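Local coordinates for protein AvrL567-A (Melampsora lini, PDB 2OPC) that is a flax rust avirulence protein, probably a secreted effector whose recognition triggers plant disease resistance, and which binds cobalt in this crystal, at residues 18-23 with 34-39; 29-34 with 121-126; 45-50 with 86-91; 63-68 with 103-108. All blocks are in the same frame, centred on the assembly; numbering follows the deposited sequence.

Interaction 1: 18-23 with 34-39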
# COMPACT_ATOMS: atom_id res chain seq x y z
N PHE A 18 -4.49 -6.20 -0.69
CA PHE A 18 -4.41 -5.66 -2.05
C PHE A 18 -3.88 -6.80 -2.93
O PHE A 18 -2.73 -7.23 -2.80
CB PHE A 18 -3.49 -4.43 -2.05
CG PHE A 18 -3.32 -3.75 -3.40
CD1 PHE A 18 -4.42 -3.53 -4.21
CD2 PHE A 18 -2.05 -3.35 -3.83
CE1 PHE A 18 -4.27 -2.87 -5.42
CE2 PHE A 18 -1.90 -2.69 -5.09
CZ PHE A 18 -3.04 -2.48 -5.85
N TYR A 19 -4.79 -7.30 -3.79
CA TYR A 19 -4.51 -8.50 -4.55
C TYR A 19 -3.61 -8.30 -5.77
O TYR A 19 -3.66 -7.27 -6.41
CB TYR A 19 -5.84 -9.18 -4.95
CG TYR A 19 -6.42 -9.94 -3.79
CD1 TYR A 19 -6.06 -11.26 -3.56
CD2 TYR A 19 -7.27 -9.33 -2.87
CE1 TYR A 19 -6.56 -11.99 -2.46
CE2 TYR A 19 -7.80 -10.05 -1.77
CZ TYR A 19 -7.41 -11.36 -1.57
OH TYR A 19 -7.91 -12.08 -0.50
N ARG A 20 -2.77 -9.29 -6.09
CA ARG A 20 -1.86 -9.26 -7.24
C ARG A 20 -2.60 -9.67 -8.49
O ARG A 20 -2.25 -10.60 -9.19
CB ARG A 20 -0.69 -10.16 -6.99
CG ARG A 20 0.17 -9.69 -5.81
CD ARG A 20 1.40 -9.09 -6.38
NE ARG A 20 2.33 -10.08 -6.90
CZ ARG A 20 3.58 -9.82 -7.29
NH1 ARG A 20 3.98 -8.52 -7.19
NH2 ARG A 20 4.41 -10.84 -7.76
N SER A 21 -3.66 -8.90 -8.75
CA SER A 21 -4.34 -8.89 -10.06
C SER A 21 -4.09 -7.50 -10.61
O SER A 21 -4.26 -6.53 -9.89
CB SER A 21 -5.84 -9.04 -9.82
OG SER A 21 -6.57 -8.64 -10.96
N PRO A 22 -3.68 -7.38 -11.87
CA PRO A 22 -3.24 -6.07 -12.36
C PRO A 22 -4.28 -4.98 -12.30
O PRO A 22 -3.91 -3.81 -12.25
CB PRO A 22 -2.82 -6.35 -13.81
CG PRO A 22 -2.32 -7.77 -13.75
CD PRO A 22 -3.37 -8.44 -12.85
N THR A 23 -5.56 -5.35 -12.27
CA THR A 23 -6.64 -4.36 -12.29
C THR A 23 -7.18 -4.08 -10.89
O THR A 23 -8.15 -3.33 -10.72
CB THR A 23 -7.79 -4.87 -13.20
OG1 THR A 23 -8.24 -6.16 -12.76
CG2 THR A 23 -7.34 -4.98 -14.67
N VAL A 34 -5.49 3.19 -4.17
CA VAL A 34 -4.29 2.43 -4.53
C VAL A 34 -4.53 1.65 -5.81
O VAL A 34 -5.60 1.04 -5.94
CB VAL A 34 -3.88 1.44 -3.40
CG1 VAL A 34 -2.47 0.88 -3.64
CG2 VAL A 34 -3.95 2.11 -2.04
N LYS A 35 -3.55 1.63 -6.71
CA LYS A 35 -3.63 0.74 -7.89
C LYS A 35 -2.22 0.20 -8.13
O LYS A 35 -1.27 0.62 -7.46
CB LYS A 35 -4.13 1.50 -9.15
CG LYS A 35 -3.12 2.51 -9.69
CD LYS A 35 -3.60 3.10 -11.00
CE LYS A 35 -2.54 4.05 -11.56
NZ LYS A 35 -2.95 4.54 -12.93
N TRP A 36 -2.07 -0.71 -9.09
CA TRP A 36 -0.75 -1.17 -9.45
C TRP A 36 -0.10 -0.29 -10.49
O TRP A 36 -0.77 0.30 -11.33
CB TRP A 36 -0.80 -2.62 -9.99
CG TRP A 36 -1.09 -3.63 -8.94
CD1 TRP A 36 -2.23 -4.39 -8.79
CD2 TRP A 36 -0.19 -4.05 -7.92
NE1 TRP A 36 -2.12 -5.22 -7.70
CE2 TRP A 36 -0.86 -5.04 -7.16
CE3 TRP A 36 1.12 -3.66 -7.57
CZ2 TRP A 36 -0.25 -5.69 -6.08
CZ3 TRP A 36 1.72 -4.29 -6.48
CH2 TRP A 36 1.03 -5.29 -5.74
N ASP A 37 1.24 -0.28 -10.49
CA ASP A 37 1.97 0.54 -11.45
C ASP A 37 1.76 0.11 -12.86
O ASP A 37 1.60 0.96 -13.76
CB ASP A 37 3.46 0.63 -11.05
CG ASP A 37 4.16 -0.74 -10.95
OD1 ASP A 37 3.53 -1.80 -10.75
OD2 ASP A 37 5.41 -0.76 -11.08
N ASN A 38 1.76 -1.20 -13.07
CA ASN A 38 1.56 -1.82 -14.39
C ASN A 38 1.33 -3.32 -14.23
O ASN A 38 1.19 -3.84 -13.10
CB ASN A 38 2.75 -1.52 -15.33
CG ASN A 38 4.05 -1.95 -14.73
OD1 ASN A 38 4.20 -3.07 -14.25
ND2 ASN A 38 5.03 -1.03 -14.72
N GLU A 39 1.24 -4.05 -15.34
CA GLU A 39 0.88 -5.45 -15.28
C GLU A 39 1.89 -6.32 -14.55
O GLU A 39 1.58 -7.37 -14.09
CB GLU A 39 0.55 -6.03 -16.67
CG GLU A 39 1.74 -6.38 -17.49
CD GLU A 39 1.56 -7.64 -18.34
OE1 GLU A 39 0.44 -7.82 -18.82
OE2 GLU A 39 2.52 -8.42 -18.51
O HOH W 1 -4.42 -1.73 -10.51
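The indole NE1 of Trp36 donates a hydrogen bond of 2.9 Å to the backbone O of Tyr19. The oxygen lies in the indole plane, and the N-H points almost straight at it (161°). The O of Ser21 also comes near this nitrogen, but at a poor angle for bonding, and it rests closer to the neighbouring ring carbon, 3.1 Å from Trp36 CD1.

Phe18 covers one face of the indole. With CG anti to the backbone N (chi1 -179°), its ring lies along that face in an offset stack with the five-membered ring, the planes differing by 19°. Its CE2 sits over the centre of the bicycle, 3.3 Å from Trp36 CE2. Val34 CG1 closes the opposite face of the phenyl ring in a CH-pi contact, lying 3.9 Å from Phe18 CE2 and nearer the rim than the middle. Arg20 crosses the benzo end of Trp36 at about a right angle, touching CZ2 with its CD methylene.

Farther out, a water donates to Pro22 O and accepts from the backbone N of Trp36, and the Pro22 ring lies against Glu39. Pro44 and Val26 of the three-stranded sheet also pack on Phe18. The contact thus buries an indole while satisfying its one polar atom, and the in-plane bond and the stack would together restrain the position and tilt of Trp36.

Interaction 2: 29-34 with 121-126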
# COMPACT_ATOMS: atom_id res chain seq x y z
N SER A 29 -8.21 3.63 4.56
CA SER A 29 -8.72 4.59 5.57
C SER A 29 -9.65 5.66 4.99
O SER A 29 -9.84 6.69 5.61
CB SER A 29 -7.57 5.21 6.34
OG SER A 29 -6.83 4.21 7.04
N GLY A 30 -10.22 5.42 3.82
CA GLY A 30 -11.00 6.46 3.16
C GLY A 30 -10.22 7.66 2.67
O GLY A 30 -10.80 8.71 2.28
N LEU A 31 -8.90 7.52 2.65
CA LEU A 31 -8.05 8.67 2.37
C LEU A 31 -7.27 8.56 1.07
O LEU A 31 -7.01 9.58 0.42
CB LEU A 31 -7.02 8.88 3.48
CG LEU A 31 -7.60 9.17 4.88
CD1 LEU A 31 -6.49 9.34 5.92
CD2 LEU A 31 -8.50 10.40 4.89
N VAL A 32 -6.82 7.35 0.76
CA VAL A 32 -5.91 7.16 -0.35
C VAL A 32 -6.35 5.97 -1.16
O VAL A 32 -6.55 4.88 -0.59
CB VAL A 32 -4.47 6.94 0.21
CG1 VAL A 32 -3.47 6.65 -0.90
CG2 VAL A 32 -4.00 8.16 0.99
N LYS A 33 -6.54 6.15 -2.45
CA LYS A 33 -6.79 5.00 -3.33
C LYS A 33 -5.47 4.49 -3.84
O LYS A 33 -4.43 5.20 -3.88
CB LYS A 33 -7.75 5.26 -4.49
CG LYS A 33 -7.40 6.37 -5.32
CD LYS A 33 -8.50 6.57 -6.42
CE LYS A 33 -8.12 7.69 -7.33
NZ LYS A 33 -8.92 7.70 -8.56
N VAL A 34 -5.49 3.19 -4.17
CA VAL A 34 -4.29 2.43 -4.53
C VAL A 34 -4.53 1.65 -5.81
O VAL A 34 -5.60 1.04 -5.94
CB VAL A 34 -3.88 1.44 -3.40
CG1 VAL A 34 -2.47 0.88 -3.64
CG2 VAL A 34 -3.95 2.11 -2.04
N ILE A 121 -1.53 -3.87 3.33
CA ILE A 121 -1.05 -2.46 3.47
C ILE A 121 -2.05 -1.65 4.27
O ILE A 121 -3.24 -1.96 4.35
CB ILE A 121 -0.77 -1.79 2.10
CG1 ILE A 121 -1.98 -1.93 1.17
CG2 ILE A 121 0.51 -2.40 1.51
CD1 ILE A 121 -1.81 -1.21 -0.22
N LYS A 122 -1.52 -0.60 4.92
CA LYS A 122 -2.39 0.33 5.65
C LYS A 122 -1.64 1.64 5.85
O LYS A 122 -0.43 1.72 5.65
CB LYS A 122 -2.78 -0.26 7.02
CG LYS A 122 -1.58 -0.43 7.96
CD LYS A 122 -2.03 -1.11 9.28
CE LYS A 122 -0.84 -1.33 10.17
NZ LYS A 122 -1.33 -1.79 11.51
N LEU A 123 -2.38 2.66 6.25
CA LEU A 123 -1.77 3.94 6.61
C LEU A 123 -1.75 4.13 8.09
O LEU A 123 -2.69 3.76 8.79
CB LEU A 123 -2.63 5.10 6.08
CG LEU A 123 -2.83 5.15 4.57
CD1 LEU A 123 -3.74 6.35 4.21
CD2 LEU A 123 -1.45 5.21 3.85
N VAL A 124 -0.68 4.79 8.53
CA VAL A 124 -0.66 5.35 9.89
C VAL A 124 -0.19 6.81 9.75
O VAL A 124 0.53 7.15 8.83
CB VAL A 124 0.28 4.59 10.90
CG1 VAL A 124 -0.14 3.12 11.04
CG2 VAL A 124 1.75 4.68 10.56
N PRO A 125 -0.59 7.69 10.67
CA PRO A 125 -0.07 9.05 10.58
C PRO A 125 1.47 9.12 10.63
O PRO A 125 2.13 8.35 11.36
CB PRO A 125 -0.71 9.75 11.80
CG PRO A 125 -1.97 8.94 12.02
CD PRO A 125 -1.54 7.51 11.77
N LYS A 126 2.04 10.03 9.83
CA LYS A 126 3.47 10.18 9.88
C LYS A 126 3.79 11.05 11.07
O LYS A 126 3.53 12.24 11.11
CB LYS A 126 3.99 10.71 8.55
CG LYS A 126 5.50 10.96 8.47
CD LYS A 126 6.31 9.70 8.43
CE LYS A 126 7.81 10.09 8.33
NZ LYS A 126 8.71 8.95 8.64
O HOH W 2 -5.18 2.16 6.16
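Two beta-sheets face each other here, strand 32-36 of the three-stranded sheet lying over strand 118-125 of the four-stranded one, and the side chains of Val32, Val34, Ile121 and Leu123 fill the layer between them. Leu123 meets the facing segment over the largest area. Its CG stands anti to the carbonyl carbon (chi1 -61°) and the chain runs on extended, which carries CD1 across to Val32, 3.7 Å from Val32 CG2. The same methyl meets the CB of Leu31 from the turn before the strand, at 4.2 Å. Two residues on in strand 32-36 and two back in strand 118-125, Val34 and Ile121 reach toward one another tip to tip, with 4.1 Å between Val34 CG1 and Ile121 CD1.

The backbones stay well apart, as the CA atoms of Val34 and Ile121 are 9.9 Å from each other. Polar linkage is confined to the margin, where a water bonded to Ser29 OG at 2.8 Å also accepts the backbone N-H of Leu123. Leu31 and Val32 together face Leu28 in a classic beta bulge at the start of the strand. Leu28 also packs against Ile121 and Leu123, while Phe46 lies on Val32 and Val34. Contacts made by aliphatic side chains meeting from two sheets, with the sheets themselves separated by the width of those side chains, are typical of the hydrophobic core of a beta-sandwich.

Interaction 3: 45-50 with 86-91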
# COMPACT_ATOMS: atom_id res chain seq x y z
N LEU A 45 0.74 2.33 -6.51
CA LEU A 45 0.67 3.78 -6.71
C LEU A 45 -0.53 4.30 -5.94
O LEU A 45 -1.50 3.57 -5.76
CB LEU A 45 0.52 4.17 -8.19
CG LEU A 45 1.66 3.66 -9.09
CD1 LEU A 45 1.41 4.07 -10.52
CD2 LEU A 45 3.07 4.16 -8.68
N PHE A 46 -0.46 5.58 -5.52
CA PHE A 46 -1.40 6.15 -4.54
C PHE A 46 -1.93 7.47 -5.06
O PHE A 46 -1.27 8.21 -5.75
CB PHE A 46 -0.65 6.40 -3.24
CG PHE A 46 -0.08 5.16 -2.67
CD1 PHE A 46 -0.86 4.31 -1.85
CD2 PHE A 46 1.26 4.84 -2.89
CE1 PHE A 46 -0.32 3.16 -1.30
CE2 PHE A 46 1.82 3.65 -2.37
CZ PHE A 46 1.04 2.82 -1.54
N LYS A 47 -3.18 7.75 -4.71
CA LYS A 47 -3.79 9.05 -4.98
C LYS A 47 -4.73 9.47 -3.86
O LYS A 47 -5.60 8.71 -3.45
CB LYS A 47 -4.55 9.01 -6.31
CG LYS A 47 -4.78 10.38 -6.93
CD LYS A 47 -5.01 10.28 -8.43
CE LYS A 47 -5.83 11.45 -8.95
NZ LYS A 47 -6.04 11.37 -10.42
N TRP A 48 -4.53 10.69 -3.37
CA TRP A 48 -5.33 11.21 -2.26
C TRP A 48 -6.74 11.53 -2.70
O TRP A 48 -6.93 12.27 -3.67
CB TRP A 48 -4.67 12.49 -1.75
CG TRP A 48 -5.39 13.10 -0.59
CD1 TRP A 48 -6.32 14.12 -0.64
CD2 TRP A 48 -5.25 12.76 0.81
NE1 TRP A 48 -6.75 14.42 0.62
CE2 TRP A 48 -6.12 13.60 1.53
CE3 TRP A 48 -4.45 11.85 1.52
CZ2 TRP A 48 -6.22 13.55 2.90
CZ3 TRP A 48 -4.55 11.80 2.88
CH2 TRP A 48 -5.44 12.64 3.58
N ILE A 49 -7.71 10.99 -1.95
CA ILE A 49 -9.18 11.21 -2.22
C ILE A 49 -9.89 11.50 -0.92
O ILE A 49 -11.12 11.27 -0.80
CB ILE A 49 -9.86 10.02 -2.88
CG1 ILE A 49 -9.60 8.75 -2.09
CG2 ILE A 49 -9.42 9.95 -4.33
CD1 ILE A 49 -10.65 7.69 -2.25
N GLY A 50 -9.13 12.03 0.04
CA GLY A 50 -9.60 12.27 1.43
C GLY A 50 -10.03 13.68 1.74
O GLY A 50 -10.08 14.07 2.92
N GLN A 86 -3.73 15.08 -7.55
CA GLN A 86 -3.92 15.31 -8.98
C GLN A 86 -3.33 14.22 -9.86
O GLN A 86 -3.74 14.07 -11.02
CB GLN A 86 -3.32 16.66 -9.39
CG GLN A 86 -4.02 17.84 -8.73
CD GLN A 86 -5.40 18.19 -9.33
OE1 GLN A 86 -5.89 17.54 -10.28
NE2 GLN A 86 -6.01 19.25 -8.80
N HIS A 87 -2.34 13.50 -9.33
CA HIS A 87 -1.61 12.53 -10.13
C HIS A 87 -1.31 11.35 -9.25
O HIS A 87 -1.02 11.52 -8.07
CB HIS A 87 -0.28 13.11 -10.64
CG HIS A 87 -0.48 14.21 -11.62
ND1 HIS A 87 -0.98 13.99 -12.88
CD2 HIS A 87 -0.35 15.56 -11.49
CE1 HIS A 87 -1.11 15.16 -13.50
NE2 HIS A 87 -0.75 16.13 -12.67
N TRP A 88 -1.39 10.14 -9.80
CA TRP A 88 -0.98 8.96 -9.04
C TRP A 88 0.52 9.04 -8.75
O TRP A 88 1.31 9.47 -9.59
CB TRP A 88 -1.24 7.72 -9.88
CG TRP A 88 -2.65 7.41 -10.09
CD1 TRP A 88 -3.45 7.77 -11.15
CD2 TRP A 88 -3.45 6.60 -9.22
NE1 TRP A 88 -4.71 7.23 -10.98
CE2 TRP A 88 -4.74 6.52 -9.80
CE3 TRP A 88 -3.21 5.93 -8.02
CZ2 TRP A 88 -5.78 5.74 -9.20
CZ3 TRP A 88 -4.24 5.23 -7.42
CH2 TRP A 88 -5.48 5.12 -8.01
N ALA A 89 0.91 8.63 -7.55
CA ALA A 89 2.30 8.77 -7.12
C ALA A 89 2.82 7.51 -6.45
O ALA A 89 2.07 6.81 -5.77
CB ALA A 89 2.43 9.95 -6.12
N GLN A 90 4.13 7.26 -6.55
CA GLN A 90 4.74 6.23 -5.74
C GLN A 90 4.87 6.77 -4.32
O GLN A 90 4.93 8.00 -4.10
CB GLN A 90 6.17 5.98 -6.24
CG GLN A 90 6.26 5.49 -7.63
CD GLN A 90 7.68 5.46 -8.13
OE1 GLN A 90 8.58 5.02 -7.41
NE2 GLN A 90 7.89 5.92 -9.37
N ALA A 91 4.93 5.89 -3.35
CA ALA A 91 5.24 6.33 -2.00
C ALA A 91 6.64 6.97 -2.00
O ALA A 91 7.54 6.54 -2.70
CB ALA A 91 5.14 5.15 -1.00
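Phe46 and Ala89 form a single antiparallel hydrogen-bonded pair, joined by two backbone bonds: Phe46 N to Ala89 O at 2.8 Å and Ala89 N to Phe46 O at 2.9 Å. Each carbonyl takes a further CA-H...O contact, Ala89 O from Leu45 CA and Phe46 O from Trp88 CA at 3.4 Å.

The principal side-chain contact is between Lys47 and Trp88. CG anti to the backbone N (chi1 -159°) and the extended chain beyond it lay the lysine methylenes over one face of the indole. CB lies toward the rim, 3.8 Å from Trp88 CE3, whereas CD stands almost on the normal of the five-membered ring, 3.9 Å from its centroid, in a CH-pi contact. The chain ends beside the backbone of Gln86. The edge of the same indole meets Leu45, whose O is 3.6 Å from Trp88 CZ3.

Apolar packing completes the contact. Leu45 and Gln90 lie side by side, pointing the same way, with Leu45 CD2 3.6 Å from Gln90 CG. The edge of the Phe46 ring runs along the backbone from Ala89 to Ala91, and its CE2 comes 3.9 Å from the Ala91 methyl.

Strand 44-48 is an outermost strand of the three-stranded sheet, and segment 86-91, part of the long connection between strands 75-81 and 118-125, pairs briefly with it. On the other side of strand 44-48 runs strand 32-36, whose Lys35 makes a cation-pi contact with Trp88.

Interaction 4: 63-68 with 103-108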
# COMPACT_ATOMS: atom_id res chain seq x y z
N ILE A 63 3.41 -2.03 5.50
CA ILE A 63 3.23 -3.28 4.75
C ILE A 63 3.68 -4.44 5.65
O ILE A 63 4.70 -4.34 6.33
CB ILE A 63 4.04 -3.26 3.42
CG1 ILE A 63 3.76 -4.51 2.58
CG2 ILE A 63 5.53 -3.06 3.65
CD1 ILE A 63 4.08 -4.32 1.12
N ALA A 64 2.89 -5.51 5.64
CA ALA A 64 3.23 -6.71 6.43
C ALA A 64 4.22 -7.57 5.67
O ALA A 64 4.28 -7.55 4.44
CB ALA A 64 2.00 -7.50 6.72
N HIS A 65 4.98 -8.37 6.42
CA HIS A 65 5.81 -9.43 5.88
C HIS A 65 5.15 -10.79 6.15
O HIS A 65 4.58 -11.01 7.23
CB HIS A 65 7.21 -9.38 6.51
CG HIS A 65 8.08 -8.29 5.95
ND1 HIS A 65 9.45 -8.30 6.04
CD2 HIS A 65 7.75 -7.17 5.26
CE1 HIS A 65 9.93 -7.21 5.45
NE2 HIS A 65 8.92 -6.52 4.96
N SER A 66 5.25 -11.69 5.16
CA SER A 66 4.67 -13.04 5.28
C SER A 66 5.71 -14.06 5.65
O SER A 66 5.36 -15.18 6.01
CB SER A 66 4.00 -13.46 3.97
OG SER A 66 4.98 -13.44 2.96
N SER A 67 6.99 -13.73 5.51
CA SER A 67 8.07 -14.66 5.88
C SER A 67 9.24 -13.84 6.40
O SER A 67 9.26 -12.60 6.22
CB SER A 67 8.51 -15.54 4.69
OG SER A 67 9.00 -14.73 3.63
N GLY A 68 10.19 -14.52 7.06
CA GLY A 68 11.37 -13.90 7.61
C GLY A 68 11.16 -13.46 9.05
O GLY A 68 10.15 -13.82 9.67
N GLU A 103 8.28 -7.89 -3.07
CA GLU A 103 9.10 -9.09 -3.03
C GLU A 103 8.32 -10.26 -2.47
O GLU A 103 7.19 -10.11 -1.93
CB GLU A 103 10.28 -8.84 -2.07
CG GLU A 103 11.13 -7.63 -2.38
CD GLU A 103 12.28 -7.98 -3.30
OE1 GLU A 103 13.20 -7.15 -3.46
OE2 GLU A 103 12.28 -9.10 -3.86
N GLY A 104 8.89 -11.46 -2.55
CA GLY A 104 8.17 -12.61 -2.06
C GLY A 104 7.76 -12.53 -0.62
O GLY A 104 6.71 -13.05 -0.25
N PHE A 105 8.58 -11.87 0.21
CA PHE A 105 8.29 -11.83 1.64
C PHE A 105 7.18 -10.81 1.97
O PHE A 105 6.84 -10.67 3.14
CB PHE A 105 9.55 -11.55 2.47
CG PHE A 105 10.32 -10.33 2.04
CD1 PHE A 105 11.48 -10.46 1.27
CD2 PHE A 105 9.88 -9.04 2.38
CE1 PHE A 105 12.21 -9.34 0.87
CE2 PHE A 105 10.61 -7.90 1.99
CZ PHE A 105 11.77 -8.05 1.25
N HIS A 106 6.61 -10.17 0.96
CA HIS A 106 5.41 -9.35 1.16
C HIS A 106 4.14 -10.11 0.77
O HIS A 106 3.04 -9.63 1.03
CB HIS A 106 5.42 -8.14 0.23
CG HIS A 106 6.52 -7.18 0.50
ND1 HIS A 106 7.36 -6.70 -0.49
CD2 HIS A 106 6.90 -6.57 1.64
CE1 HIS A 106 8.21 -5.85 0.05
NE2 HIS A 106 7.96 -5.75 1.35
N LEU A 107 4.30 -11.28 0.13
CA LEU A 107 3.16 -11.93 -0.51
C LEU A 107 2.54 -13.00 0.37
O LEU A 107 3.24 -13.85 0.92
CB LEU A 107 3.59 -12.59 -1.83
CG LEU A 107 4.09 -11.59 -2.88
CD1 LEU A 107 4.74 -12.34 -4.03
CD2 LEU A 107 2.93 -10.70 -3.38
N PHE A 108 1.21 -12.89 0.49
CA PHE A 108 0.40 -13.87 1.25
C PHE A 108 -0.40 -14.66 0.23
O PHE A 108 -0.90 -14.10 -0.75
CB PHE A 108 -0.56 -13.13 2.18
CG PHE A 108 0.14 -12.46 3.33
CD1 PHE A 108 0.27 -13.12 4.57
CD2 PHE A 108 0.70 -11.18 3.17
CE1 PHE A 108 0.96 -12.53 5.63
CE2 PHE A 108 1.39 -10.57 4.22
CZ PHE A 108 1.51 -11.23 5.46
O HOH W 3 2.24 -7.54 2.59
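Three polar links join Ala64 and Ser66 to the short 3-10 turn 104-106 and the residue after it. Ser66 N donates to Phe105 O at 2.8 Å with a nearly straight N-H, arriving from above the carbonyl plane. The side chain of the same serine, with OG between the backbone N and the carbonyl carbon (chi1 59°), donates to Leu107 O at 2.7 Å, also from above the carbonyl plane. A water bridges the two segments by donating to Ala64 O and His106 O.

His65, Phe105 and His106 gather in an aromatic cluster, in which Phe105 CD2 sits over the centre of the His65 ring, 3.6 Å from His65 CE1, the planes inclined at 48°. The His106 ring has Phe105 CE2 over one face and Ile63 CD1 over the other, the latter 3.6 Å from His106 CD2. Its ND1 accepts the N-H of Glu103 at 3.0 Å, which would hold the imidazole in a set rotation.

Phe108 forms a second patch. Ser66 CB lies over the centre of its ring in a CH-pi contact, 3.6 Å from the centroid, and Ala64 CB touches its far end.

Segment 63-68 runs from the end of strand 58-63 into the loop after it, and 103-108 lies between strands 75-81 and 118-125. Tyr118 meets the Phe108 ring, Lys120 makes a cation-pi contact with it, and Ile63 rests on Ile119.

In the fold
All four contacts are partly buried. Interactions 1 and 2 bring strand 32-36 against the four-stranded sheet and share Val34, but lie on opposite sides of the chain's centre. Interaction 2, nearest that centre, is aliphatic with its polar link at the margin, whereas interaction 1 adds aromatic stacking and an indole bond. Interactions 3 and 4 lie farther out and involve loops: in interaction 3 strand 44-48, hydrogen-bonded to strand 32-36, takes its other backbone bonds from a loop, while interaction 4, whose centre is about 23 Å from that of interaction 3, fastens loop to loop and mixes polar bonds with rings. It meets interaction 2 through Ile63 and Ile121, and interaction 1 through Leu107 and Arg20.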